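Local coordinates for protein ACDH-11, isoform b (Caenorhabditis elegans, PDB 4Y9J) that belongs to the acyl-CoA dehydrogenase family of flavoproteins and binds flavin-adenine dinucleotide and the ligand UCC in an assembly of four chains, at residues G58-T62 and S63-H67; K102-C105 and A106-G109. All blocks are in the same frame, centred on the assembly; numbering follows the deposited sequence.

Contact 1: G58-T62 and S63-H67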
loop_
_atom_site.group_PDB
_atom_site.type_symbol
_atom_site.label_atom_id
_atom_site.label_comp_id
_atom_site.label_asym_id
_atom_site.label_seq_id
_atom_site.Cartn_x
_atom_site.Cartn_y
_atom_site.Cartn_z
ATOM N N GLY B 58 -22.169 26.487 8.393
ATOM C CA GLY B 58 -22.655 25.188 8.780
ATOM C C GLY B 58 -23.211 24.350 7.654
ATOM O O GLY B 58 -23.014 23.135 7.672
ATOM N N ASP B 59 -23.892 24.964 6.692
ATOM C CA ASP B 59 -24.356 24.235 5.527
ATOM C C ASP B 59 -23.207 23.899 4.585
ATOM O O ASP B 59 -23.225 22.863 3.881
ATOM C CB ASP B 59 -25.389 24.979 4.746
ATOM C CG ASP B 59 -26.718 25.128 5.478
ATOM O OD1 ASP B 59 -27.105 24.307 6.357
ATOM O OD2 ASP B 59 -27.428 26.086 5.118
ATOM N N ARG B 60 -22.199 24.749 4.582
ATOM C CA ARG B 60 -21.000 24.429 3.828
ATOM C C ARG B 60 -20.250 23.261 4.433
ATOM O O ARG B 60 -19.618 22.467 3.709
ATOM C CB ARG B 60 -20.103 25.618 3.716
ATOM C CG ARG B 60 -19.054 25.442 2.638
ATOM C CD ARG B 60 -18.097 26.616 2.454
ATOM N NE ARG B 60 -17.374 26.443 1.187
ATOM C CZ ARG B 60 -16.677 27.359 0.538
ATOM N NH1 ARG B 60 -16.443 28.568 1.012
ATOM N NH2 ARG B 60 -16.143 27.025 -0.600
ATOM N N ILE B 61 -20.267 23.147 5.762
ATOM C CA ILE B 61 -19.648 22.034 6.444
ATOM C C ILE B 61 -20.328 20.724 5.988
ATOM O O ILE B 61 -19.632 19.767 5.652
ATOM C CB ILE B 61 -19.733 22.142 7.984
ATOM C CG1 ILE B 61 -19.036 23.378 8.575
ATOM C CG2 ILE B 61 -19.257 20.896 8.681
ATOM C CD1 ILE B 61 -17.585 23.427 8.389
ATOM N N THR B 62 -21.656 20.663 6.017
ATOM C CA THR B 62 -22.344 19.430 5.734
ATOM C C THR B 62 -22.292 19.105 4.224
ATOM O O THR B 62 -22.070 17.960 3.851
ATOM C CB THR B 62 -23.813 19.422 6.194
ATOM O OG1 THR B 62 -24.541 20.483 5.562
ATOM C CG2 THR B 62 -23.907 19.491 7.756
ATOM N N SER B 63 -22.373 20.118 3.401
ATOM C CA SER B 63 -22.409 19.929 1.966
ATOM C C SER B 63 -21.039 19.725 1.342
ATOM O O SER B 63 -20.994 19.161 0.266
ATOM C CB SER B 63 -23.146 21.064 1.290
ATOM O OG SER B 63 -22.362 22.246 1.221
ATOM N N GLU B 64 -19.955 20.234 1.944
ATOM C CA GLU B 64 -18.617 20.276 1.297
ATOM C C GLU B 64 -17.457 19.933 2.210
ATOM O O GLU B 64 -16.664 19.010 1.910
ATOM C CB GLU B 64 -18.340 21.596 0.593
ATOM C CG GLU B 64 -17.055 21.629 -0.229
ATOM C CD GLU B 64 -16.754 22.970 -0.845
ATOM O OE1 GLU B 64 -17.370 23.985 -0.384
ATOM O OE2 GLU B 64 -15.922 23.023 -1.799
ATOM N N VAL B 65 -17.333 20.598 3.348
ATOM C CA VAL B 65 -16.093 20.518 4.099
ATOM C C VAL B 65 -15.944 19.136 4.684
ATOM O O VAL B 65 -14.862 18.577 4.628
ATOM C CB VAL B 65 -15.986 21.580 5.235
ATOM C CG1 VAL B 65 -14.656 21.485 5.922
ATOM C CG2 VAL B 65 -16.183 22.997 4.663
ATOM N N GLU B 66 -17.001 18.601 5.309
ATOM C CA GLU B 66 -16.902 17.260 5.881
ATOM C C GLU B 66 -16.260 16.212 4.890
ATOM O O GLU B 66 -15.434 15.419 5.296
ATOM C CB GLU B 66 -18.278 16.853 6.396
ATOM C CG GLU B 66 -18.386 15.442 6.888
ATOM C CD GLU B 66 -17.730 15.177 8.241
ATOM O OE1 GLU B 66 -17.046 16.033 8.859
ATOM O OE2 GLU B 66 -17.882 14.043 8.694
ATOM N N HIS B 67 -16.710 16.206 3.642
ATOM C CA HIS B 67 -16.266 15.218 2.631
ATOM C C HIS B 67 -14.844 15.484 2.326
ATOM O O HIS B 67 -14.056 14.576 2.294
ATOM C CB HIS B 67 -17.086 15.333 1.345
ATOM C CG HIS B 67 -16.487 14.605 0.154
ATOM N ND1 HIS B 67 -16.586 13.231 -0.014
ATOM C CD2 HIS B 67 -15.807 15.059 -0.938
ATOM C CE1 HIS B 67 -15.983 12.869 -1.137
ATOM N NE2 HIS B 67 -15.507 13.955 -1.716
HETATM O O HOH W 1 -15.832 25.304 -3.065
HETATM O O HOH W 2 -19.529 16.864 2.788
#
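Arg60 and Glu64 run side by side in the same direction, one helical turn apart, and meet in a salt bridge. With CG trans to the backbone N (chi1 -164°) and the chain fully stretched, Arg60 grips a single carboxylate oxygen side-on: NE lies 2.9 Å from Glu64 OE1 on an almost straight bond (167°), while NH2 reaches Glu64 OE1 at 3.3 Å on its syn side but tilted out of the carboxylate plane. Guanidinium and carboxylate planes are turned 30° apart, and water 1, in the guanidinium plane at its edge, links the pair, donating to Glu64 OE2 at 2.6 Å and accepting weakly from Arg60 NH2. The tight part is the buried flank, where Ile61 CD1 packs 4.0 Å from Val65 CB and both residues touch Ser138. At residues 63-65 helix 44-74 widens into a pi-type turn: Arg60 O takes Glu64 N at 2.9 Å, from above the carbonyl plane, and also Val65 N at 3.0 Å, in that plane, and Ile61 O accepts Glu66 N at 2.9 Å. Glu66 then turns its carboxylate toward Ser138 and Arg329. The looser flank carries the exposed Asp59, whose OD1 bonds Asn26, together with Ser63. On this side water 2 spans the widened backbone, donating to Thr62 O at 3.0 Å and accepting weakly from His67 N.

Contact 2: K102-C105 and A106-G109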
loop_
_atom_site.group_PDB
_atom_site.type_symbol
_atom_site.label_atom_id
_atom_site.label_comp_id
_atom_site.label_asym_id
_atom_site.label_seq_id
_atom_site.Cartn_x
_atom_site.Cartn_y
_atom_site.Cartn_z
ATOM N N LYS B 102 -7.522 24.494 2.749
ATOM C CA LYS B 102 -6.777 25.727 3.032
ATOM C C LYS B 102 -7.358 26.924 2.308
ATOM O O LYS B 102 -7.421 28.027 2.823
ATOM C CB LYS B 102 -5.311 25.555 2.661
ATOM C CG LYS B 102 -4.597 24.584 3.600
ATOM C CD LYS B 102 -3.230 24.201 3.050
ATOM C CE LYS B 102 -2.178 25.261 3.074
ATOM N NZ LYS B 102 -0.946 24.939 2.276
ATOM N N GLN B 103 -7.737 26.720 1.071
ATOM C CA GLN B 103 -8.391 27.752 0.313
ATOM C C GLN B 103 -9.695 28.219 0.893
ATOM O O GLN B 103 -9.975 29.433 0.908
ATOM C CB GLN B 103 -8.561 27.355 -1.156
ATOM C CG GLN B 103 -7.224 27.025 -1.786
ATOM C CD GLN B 103 -7.344 26.265 -3.131
ATOM O OE1 GLN B 103 -8.435 25.921 -3.597
ATOM N NE2 GLN B 103 -6.205 25.976 -3.724
ATOM N N ILE B 104 -10.500 27.282 1.313
ATOM C CA ILE B 104 -11.754 27.566 1.982
ATOM C C ILE B 104 -11.535 28.383 3.281
ATOM O O ILE B 104 -12.281 29.353 3.531
ATOM C CB ILE B 104 -12.542 26.291 2.255
ATOM C CG1 ILE B 104 -13.067 25.695 0.925
ATOM C CG2 ILE B 104 -13.696 26.577 3.205
ATOM C CD1 ILE B 104 -13.653 24.297 1.099
ATOM N N CYS B 105 -10.508 28.023 4.044
ATOM C CA CYS B 105 -10.129 28.791 5.237
ATOM C C CYS B 105 -9.844 30.259 4.942
ATOM O O CYS B 105 -10.275 31.164 5.696
ATOM C CB CYS B 105 -8.933 28.155 5.916
ATOM S SG CYS B 105 -9.426 26.670 6.785
ATOM N N ALA B 106 -9.116 30.511 3.851
ATOM C CA ALA B 106 -8.888 31.868 3.390
ATOM C C ALA B 106 -10.205 32.559 3.011
ATOM O O ALA B 106 -10.506 33.642 3.540
ATOM C CB ALA B 106 -7.994 31.903 2.163
ATOM N N GLU B 107 -10.947 31.953 2.088
ATOM C CA GLU B 107 -12.206 32.515 1.561
ATOM C C GLU B 107 -13.157 32.865 2.744
ATOM O O GLU B 107 -13.817 33.920 2.744
ATOM C CB GLU B 107 -12.953 31.454 0.711
ATOM C CG GLU B 107 -12.893 31.568 -0.783
ATOM C CD GLU B 107 -13.389 30.301 -1.514
ATOM O OE1 GLU B 107 -13.972 29.358 -0.920
ATOM O OE2 GLU B 107 -13.185 30.225 -2.735
ATOM N N GLU B 108 -13.246 31.944 3.678
ATOM C CA GLU B 108 -14.126 32.036 4.865
ATOM C C GLU B 108 -13.595 32.917 6.011
ATOM O O GLU B 108 -14.293 33.120 7.022
ATOM C CB GLU B 108 -14.472 30.640 5.415
ATOM C CG GLU B 108 -15.327 29.856 4.419
ATOM C CD GLU B 108 -16.779 30.234 4.391
ATOM O OE1 GLU B 108 -17.202 31.126 5.180
ATOM O OE2 GLU B 108 -17.500 29.694 3.543
ATOM N N GLY B 109 -12.367 33.390 5.873
ATOM C CA GLY B 109 -11.749 34.278 6.865
ATOM C C GLY B 109 -11.560 33.631 8.190
ATOM O O GLY B 109 -11.582 34.286 9.187
#
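Ile104 and Glu108 lie alongside each other, pointing the same way, where helix 96-107 runs out into a Schellman motif closed by Gly109. The contact between them is aliphatic: the CG2 methyl of Ile104 meets the CG methylene of Glu108 at 3.9 Å. A sharp bend at chi2 (-78°) turns the Glu108 chain beyond that methylene, and its carboxylate takes up Lys131 through OE1. The same CG also sits against the backbone, 3.2 Å from Ile104 O, close to the spot where this carbonyl accepts Glu108 N at 2.8 Å nearly head-on.

Glu107, by contrast, only skirts Ile104. Its extended chain leaves the backbone at an unusual chi1 of -103°, and its OE1 comes no nearer than 4.1 Å, to Ile104 CA, and is held instead by Arg60 NH2. Ile104 also packs on helix 44-74, where it touches Leu68. Two carboxylates at the C-terminal end of a helix would probably be disfavoured by the helix dipole, and basic partners such as Lys131 and Arg60 are likely to offset this; Arg178 NH2 in turn bonds the backbone oxygen of Glu107.

Elsewhere on this turn, Ala106 sets its CB 3.4 Å from Gln103 O and touches Ala183, Cys105 rests on Val142, and Lys102 leads off to a salt bridge with Asp228. Gln103 O keeps the regular helical pattern by accepting Glu107 N at 2.9 Å. Gly109 leaves the helical path with a positive phi of 64°, its N bonded to Ala106 O at 3.0 Å.

Contacts 1 and 2 belong to neighbouring helices, 44-74 and 96-107, of the same N-terminal family region; their centres are 13 Å apart. Arg60 joins them, fanning its terminal nitrogens over two acids: NH1 bridges to Glu108 OE2 at 3.0 Å and NH2 to Glu107 OE1 at 3.2 Å. With Glu64 this makes three carboxylates round one guanidinium. Ile104 adds apolar contact between the helices, its CG1 3.7 Å from Arg60 NH2 and its CD1 3.9 Å from Glu64 CD. Neither contact lines a ligand: the side chains of Val65 and Cys105 stay about 13 and 11 Å from bound UCC, and that of Lys102 about 14 Å from flavin-adenine dinucleotide.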